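Local coordinates for uncharacterized protein (Treponema denticola ATCC 35404, PDB 6R9N), which senses iron and oxygen for bacterial chemotaxis, binding oxygen at a di-iron centre as a stabilised iron-peroxy species within a metallo-beta-lactamase-type fold, at residues A[17-22]-A[160-165]; A[46-51]-A[90-95]. One frame throughout, in Å; residues are numbered along the deposited sequence.

Contact 1 of 2, residues A[17-22]-A[160-165]; sequences HKFIWL and SRILFS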
loop_
_atom_site.group_PDB
_atom_site.type_symbol
_atom_site.label_atom_id
_atom_site.label_comp_id
_atom_site.label_asym_id
_atom_site.label_seq_id
_atom_site.Cartn_x
_atom_site.Cartn_y
_atom_site.Cartn_z
ATOM N N HIS A 17 11.016 -17.781 25.740
ATOM C CA HIS A 17 10.412 -16.822 24.823
ATOM C C HIS A 17 11.194 -15.515 24.865
ATOM O O HIS A 17 11.466 -14.999 25.948
ATOM C CB HIS A 17 8.941 -16.583 25.200
ATOM C CG HIS A 17 8.215 -15.637 24.293
ATOM N ND1 HIS A 17 7.524 -16.062 23.179
ATOM C CD2 HIS A 17 8.029 -14.293 24.359
ATOM C CE1 HIS A 17 6.959 -15.021 22.587
ATOM N NE2 HIS A 17 7.242 -13.938 23.286
ATOM N N LYS A 18 11.552 -14.987 23.695
ATOM C CA LYS A 18 12.176 -13.675 23.589
ATOM C C LYS A 18 11.472 -12.847 22.527
ATOM O O LYS A 18 11.023 -13.373 21.504
ATOM C CB LYS A 18 13.660 -13.760 23.208
ATOM C CG LYS A 18 14.593 -14.339 24.258
ATOM C CD LYS A 18 16.029 -14.227 23.774
ATOM C CE LYS A 18 16.987 -15.078 24.614
ATOM N NZ LYS A 18 18.114 -15.590 23.784
ATOM N N PHE A 19 11.421 -11.539 22.768
ATOM C CA PHE A 19 10.988 -10.546 21.791
ATOM C C PHE A 19 12.164 -9.595 21.578
ATOM O O PHE A 19 12.650 -8.993 22.541
ATOM C CB PHE A 19 9.740 -9.792 22.282
ATOM C CG PHE A 19 9.014 -9.014 21.208
ATOM C CD1 PHE A 19 9.652 -8.019 20.485
ATOM C CD2 PHE A 19 7.673 -9.271 20.936
ATOM C CE1 PHE A 19 8.973 -7.309 19.498
ATOM C CE2 PHE A 19 6.987 -8.568 19.969
ATOM C CZ PHE A 19 7.626 -7.586 19.249
ATOM N N ILE A 20 12.608 -9.462 20.324
ATOM C CA ILE A 20 13.869 -8.822 19.966
ATOM C C ILE A 20 13.620 -7.758 18.897
ATOM O O ILE A 20 12.983 -8.036 17.872
ATOM C CB ILE A 20 14.898 -9.845 19.442
ATOM C CG1 ILE A 20 15.194 -10.921 20.491
ATOM C CG2 ILE A 20 16.186 -9.133 18.950
ATOM C CD1 ILE A 20 15.559 -12.259 19.879
ATOM N N TRP A 21 14.183 -6.571 19.106
ATOM C CA TRP A 21 14.290 -5.553 18.069
ATOM C C TRP A 21 15.567 -5.766 17.250
ATOM O O TRP A 21 16.671 -5.820 17.813
ATOM C CB TRP A 21 14.272 -4.160 18.695
ATOM C CG TRP A 21 14.626 -3.095 17.729
ATOM C CD1 TRP A 21 14.246 -3.012 16.420
ATOM C CD2 TRP A 21 15.459 -1.955 17.979
ATOM N NE1 TRP A 21 14.783 -1.881 15.843
ATOM C CE2 TRP A 21 15.531 -1.217 16.780
ATOM C CE3 TRP A 21 16.143 -1.482 19.104
ATOM C CZ2 TRP A 21 16.265 -0.030 16.673
ATOM C CZ3 TRP A 21 16.863 -0.300 18.998
ATOM C CH2 TRP A 21 16.921 0.407 17.789
ATOM N N LEU A 22 15.397 -5.897 15.931
ATOM C CA LEU A 22 16.427 -6.202 14.927
ATOM C C LEU A 22 16.912 -7.636 15.051
ATOM O O LEU A 22 16.370 -8.532 14.398
ATOM C CB LEU A 22 17.611 -5.222 15.004
ATOM C CG LEU A 22 17.183 -3.782 14.744
ATOM C CD1 LEU A 22 18.379 -2.863 14.618
ATOM C CD2 LEU A 22 16.271 -3.676 13.503
ATOM N N SER A 160 4.904 -11.465 26.164
ATOM C CA SER A 160 5.625 -10.243 26.507
ATOM C C SER A 160 4.693 -9.061 26.748
ATOM O O SER A 160 5.125 -8.050 27.311
ATOM C CB SER A 160 6.627 -9.898 25.400
ATOM O OG SER A 160 5.937 -9.697 24.170
ATOM N N ARG A 161 3.447 -9.137 26.282
ATOM C CA ARG A 161 2.546 -7.978 26.239
ATOM C C ARG A 161 3.107 -6.835 25.387
ATOM O O ARG A 161 2.873 -5.658 25.665
ATOM C CB ARG A 161 2.191 -7.502 27.646
ATOM C CG ARG A 161 1.385 -8.564 28.388
ATOM C CD ARG A 161 1.149 -8.206 29.817
ATOM N NE ARG A 161 0.280 -7.055 29.938
ATOM C CZ ARG A 161 0.027 -6.452 31.091
ATOM N NH1 ARG A 161 -0.781 -5.400 31.128
ATOM N NH2 ARG A 161 0.582 -6.910 32.210
ATOM N N ILE A 162 3.817 -7.181 24.313
ATOM C CA ILE A 162 4.283 -6.199 23.334
ATOM C C ILE A 162 3.370 -6.277 22.115
ATOM O O ILE A 162 3.098 -7.371 21.603
ATOM C CB ILE A 162 5.750 -6.439 22.932
ATOM C CG1 ILE A 162 6.685 -6.308 24.147
ATOM C CG2 ILE A 162 6.165 -5.462 21.819
ATOM C CD1 ILE A 162 8.102 -6.799 23.893
ATOM N N LEU A 163 2.860 -5.126 21.680
ATOM C CA LEU A 163 2.101 -5.010 20.447
ATOM C C LEU A 163 3.013 -4.451 19.361
ATOM O O LEU A 163 3.450 -3.293 19.440
ATOM C CB LEU A 163 0.890 -4.097 20.644
ATOM C CG LEU A 163 0.099 -3.761 19.376
ATOM C CD1 LEU A 163 -0.574 -5.008 18.815
ATOM C CD2 LEU A 163 -0.932 -2.672 19.640
ATOM N N PHE A 164 3.290 -5.256 18.336
ATOM C CA PHE A 164 3.866 -4.712 17.107
ATOM C C PHE A 164 2.736 -4.068 16.303
ATOM O O PHE A 164 1.751 -4.732 15.975
ATOM C CB PHE A 164 4.561 -5.806 16.298
ATOM C CG PHE A 164 4.888 -5.402 14.880
ATOM C CD1 PHE A 164 5.853 -4.439 14.618
ATOM C CD2 PHE A 164 4.238 -6.000 13.808
ATOM C CE1 PHE A 164 6.150 -4.054 13.308
ATOM C CE2 PHE A 164 4.534 -5.624 12.491
ATOM C CZ PHE A 164 5.491 -4.655 12.245
ATOM N N SER A 165 2.860 -2.779 15.994
ATOM C CA SER A 165 1.708 -1.996 15.562
ATOM C C SER A 165 1.765 -1.577 14.093
ATOM O O SER A 165 0.908 -0.812 13.654
ATOM C CB SER A 165 1.573 -0.754 16.453
ATOM O OG SER A 165 2.757 0.033 16.397
#
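Phe19 and Ile162 carry the apolar part of this contact. Two branches of the isoleucine spread over one face of the phenyl ring: CG2 stands 3.9 Å from the ring centroid and 23° off the normal, a CH-pi contact displaced toward the CE2-CZ rim, while Ile162 CD1 reaches the root of the ring at 3.6 Å from Phe19 CG. With CG2 anti to the backbone N and CG1 anti to the carbonyl carbon (chi1 -62°), both branches can meet the same ring. Leu11 and Ile40, from the strands flanking 17-21, also pack here.

The pairing joins the two sheets of the alpha-beta/beta-alpha sandwich known from the metallo-beta-lactamase fold: 17-21 belongs to the seven-stranded sheet, 162-164 to the six-stranded one. Across the interface even the closest CA atoms, those of Phe19 and Ser160, lie 7.1 Å apart, so side chains fill the gap.

Polar contacts gather at the His17 end. Ser160 OG accepts from Ile162 N at 3.3 Å (N-H...O 141°), forming an ST turn beside a G1 bulge in which Arg161 and Ile162 both face Asp157. The same hydroxyl is 3.7 Å from Phe19 CD2 and hydrogen-bonds to Asp157 OD2. That carboxylate oxygen also bonds His17 NE2, while His17 ND1 pairs with Asp42, so both imidazole nitrogens have partners in this buried setting.

Contact 2 of 2, residues A[46-51]-A[90-95]; sequences GVLLDP and ALWLGI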
loop_
_atom_site.group_PDB
_atom_site.type_symbol
_atom_site.label_atom_id
_atom_site.label_comp_id
_atom_site.label_asym_id
_atom_site.label_seq_id
_atom_site.Cartn_x
_atom_site.Cartn_y
_atom_site.Cartn_z
ATOM N N GLY A 46 11.520 -19.237 15.357
ATOM C CA GLY A 46 11.487 -17.805 15.091
ATOM C C GLY A 46 10.211 -17.336 14.407
ATOM O O GLY A 46 9.590 -18.075 13.642
ATOM N N VAL A 47 9.818 -16.098 14.701
ATOM C CA VAL A 47 8.739 -15.397 14.008
ATOM C C VAL A 47 9.294 -14.032 13.614
ATOM O O VAL A 47 9.718 -13.261 14.482
ATOM C CB VAL A 47 7.482 -15.239 14.886
ATOM C CG1 VAL A 47 6.410 -14.426 14.158
ATOM C CG2 VAL A 47 6.943 -16.606 15.341
ATOM N N LEU A 48 9.326 -13.752 12.316
ATOM C CA LEU A 48 9.921 -12.528 11.789
ATOM C C LEU A 48 8.837 -11.511 11.463
ATOM O O LEU A 48 7.912 -11.817 10.708
ATOM C CB LEU A 48 10.738 -12.853 10.540
ATOM C CG LEU A 48 11.704 -11.817 9.975
ATOM C CD1 LEU A 48 12.635 -11.272 11.071
ATOM C CD2 LEU A 48 12.501 -12.459 8.835
ATOM N N LEU A 49 8.979 -10.286 11.984
ATOM C CA LEU A 49 7.980 -9.239 11.789
ATOM C C LEU A 49 8.486 -8.172 10.821
ATOM O O LEU A 49 9.522 -7.541 11.069
ATOM C CB LEU A 49 7.601 -8.589 13.119
ATOM C CG LEU A 49 7.089 -9.465 14.256
ATOM C CD1 LEU A 49 6.397 -8.632 15.305
ATOM C CD2 LEU A 49 6.149 -10.519 13.743
ATOM N N ASP A 50 7.709 -7.935 9.747
ATOM C CA ASP A 50 7.928 -6.911 8.723
ATOM C C ASP A 50 9.404 -6.779 8.375
ATOM O O ASP A 50 10.034 -5.747 8.647
ATOM C CB ASP A 50 7.361 -5.567 9.179
ATOM C CG ASP A 50 5.855 -5.502 9.023
ATOM O OD1 ASP A 50 5.232 -6.581 8.844
ATOM O OD2 ASP A 50 5.289 -4.379 9.073
ATOM N N PRO A 51 9.994 -7.821 7.799
ATOM C CA PRO A 51 11.424 -7.811 7.517
ATOM C C PRO A 51 11.801 -7.010 6.286
ATOM O O PRO A 51 12.976 -7.018 5.908
ATOM C CB PRO A 51 11.710 -9.301 7.300
ATOM C CG PRO A 51 10.463 -9.771 6.582
ATOM C CD PRO A 51 9.318 -8.956 7.143
ATOM N N ALA A 90 11.354 -12.212 -1.510
ATOM C CA ALA A 90 11.999 -13.278 -2.279
ATOM C C ALA A 90 13.227 -13.822 -1.558
ATOM O O ALA A 90 13.475 -15.034 -1.565
ATOM C CB ALA A 90 12.375 -12.778 -3.674
ATOM N N LEU A 91 13.999 -12.943 -0.913
ATOM C CA LEU A 91 15.202 -13.389 -0.219
ATOM C C LEU A 91 14.867 -14.259 0.989
ATOM O O LEU A 91 15.567 -15.239 1.266
ATOM C CB LEU A 91 16.027 -12.182 0.214
ATOM C CG LEU A 91 16.364 -11.219 -0.919
ATOM C CD1 LEU A 91 16.992 -9.965 -0.356
ATOM C CD2 LEU A 91 17.294 -11.907 -1.923
ATOM N N TRP A 92 13.816 -13.913 1.735
ATOM C CA TRP A 92 13.486 -14.716 2.907
ATOM C C TRP A 92 12.910 -16.066 2.510
ATOM O O TRP A 92 13.148 -17.069 3.198
ATOM C CB TRP A 92 12.518 -13.958 3.814
ATOM C CG TRP A 92 13.132 -12.719 4.383
ATOM C CD1 TRP A 92 12.900 -11.427 3.990
ATOM C CD2 TRP A 92 14.107 -12.651 5.424
ATOM N NE1 TRP A 92 13.665 -10.563 4.734
ATOM C CE2 TRP A 92 14.414 -11.290 5.622
ATOM C CE3 TRP A 92 14.750 -13.610 6.213
ATOM C CZ2 TRP A 92 15.330 -10.865 6.573
ATOM C CZ3 TRP A 92 15.669 -13.182 7.161
ATOM C CH2 TRP A 92 15.947 -11.823 7.332
ATOM N N LEU A 93 12.178 -16.123 1.391
ATOM C CA LEU A 93 11.605 -17.391 0.942
ATOM C C LEU A 93 12.672 -18.387 0.523
ATOM O O LEU A 93 12.424 -19.597 0.573
ATOM C CB LEU A 93 10.620 -17.164 -0.222
ATOM C CG LEU A 93 9.296 -16.475 0.125
ATOM C CD1 LEU A 93 8.348 -16.479 -1.067
ATOM C CD2 LEU A 93 8.638 -17.127 1.331
ATOM N N GLY A 94 13.863 -17.908 0.155
ATOM C CA GLY A 94 14.904 -18.809 -0.295
ATOM C C GLY A 94 15.637 -19.507 0.828
ATOM O O GLY A 94 16.114 -20.631 0.644
ATOM N N ILE A 95 15.748 -18.874 1.995
ATOM C CA ILE A 95 16.509 -19.439 3.109
ATOM C C ILE A 95 15.634 -19.933 4.246
ATOM O O ILE A 95 16.170 -20.416 5.257
ATOM C CB ILE A 95 17.546 -18.440 3.642
ATOM C CG1 ILE A 95 16.866 -17.161 4.110
ATOM C CG2 ILE A 95 18.585 -18.152 2.585
ATOM C CD1 ILE A 95 17.793 -16.299 4.906
#
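Leu48 and Pro51 lie over the same face of the Trp92 indole and divide it between them. Leu48 CD2 sits almost directly above the centre of the six-membered ring, 3.5 Å from its centroid and 7° off the normal, and its separation from Trp92 CE3 is 3.6 Å. Pro51 takes the pyrrole end. Its CG sits 4.1 Å from the centroid of the five-membered ring at a tilt of 28°, a less centred CH-pi contact, and its CB comes within 3.5 Å of Trp92 NE1. Because that carbon stands 3.3 Å above the indole plane, the approach to the nitrogen is from over the face.

The first shell is thus a single aromatic plate against two aliphatic groups, and the backbones stay well apart: the closest CA atoms, of Pro51 and Trp92, are 8.6 Å from each other. Trp92 bridges that gap from the helix, with CG anti to its carbonyl carbon (chi1 -65°). On the strand side, backbone hydrogen bonds of Leu48 to Thr75 and Phe77 fix the leucine's base. Pro51 is the second residue beyond the strand, after Asp50, which is hydrogen-bonded to Ser79; the proline side chain is about 11 Å from a bound iron.

Further out, Phe57 meets the indole edge-to-face, and Val60 and Ile64 of the same helix touch it together with Ile76. Helix 57-65 is the connection of a beta-alpha-beta crossover between the adjacent parallel strands 45-49 and 73-77, and Trp92 packs helix 89-95 against all three elements.

In the fold
After the edge strand 9-13 the chain lays down strand 17-21, which meets 160-165 only 138 residues later; contact 1 thereby closes a long loop joining the seven-stranded sheet to the six-stranded one. Inside that loop contact 2 is nested: strand 45-49 and the loop residues that follow it meet helix 89-95 after 39 residues, tying the outer helical layer to the first sheet. The contact centres are 16 Å apart, yet their residues touch in the sheet interface. Phe164 CB lies 3.5 Å from Leu49 CD1, and Phe164 also packs on Asp50. Strand 45-49 thus directs Leu48 to the helices while Leu49 reaches the facing sheet.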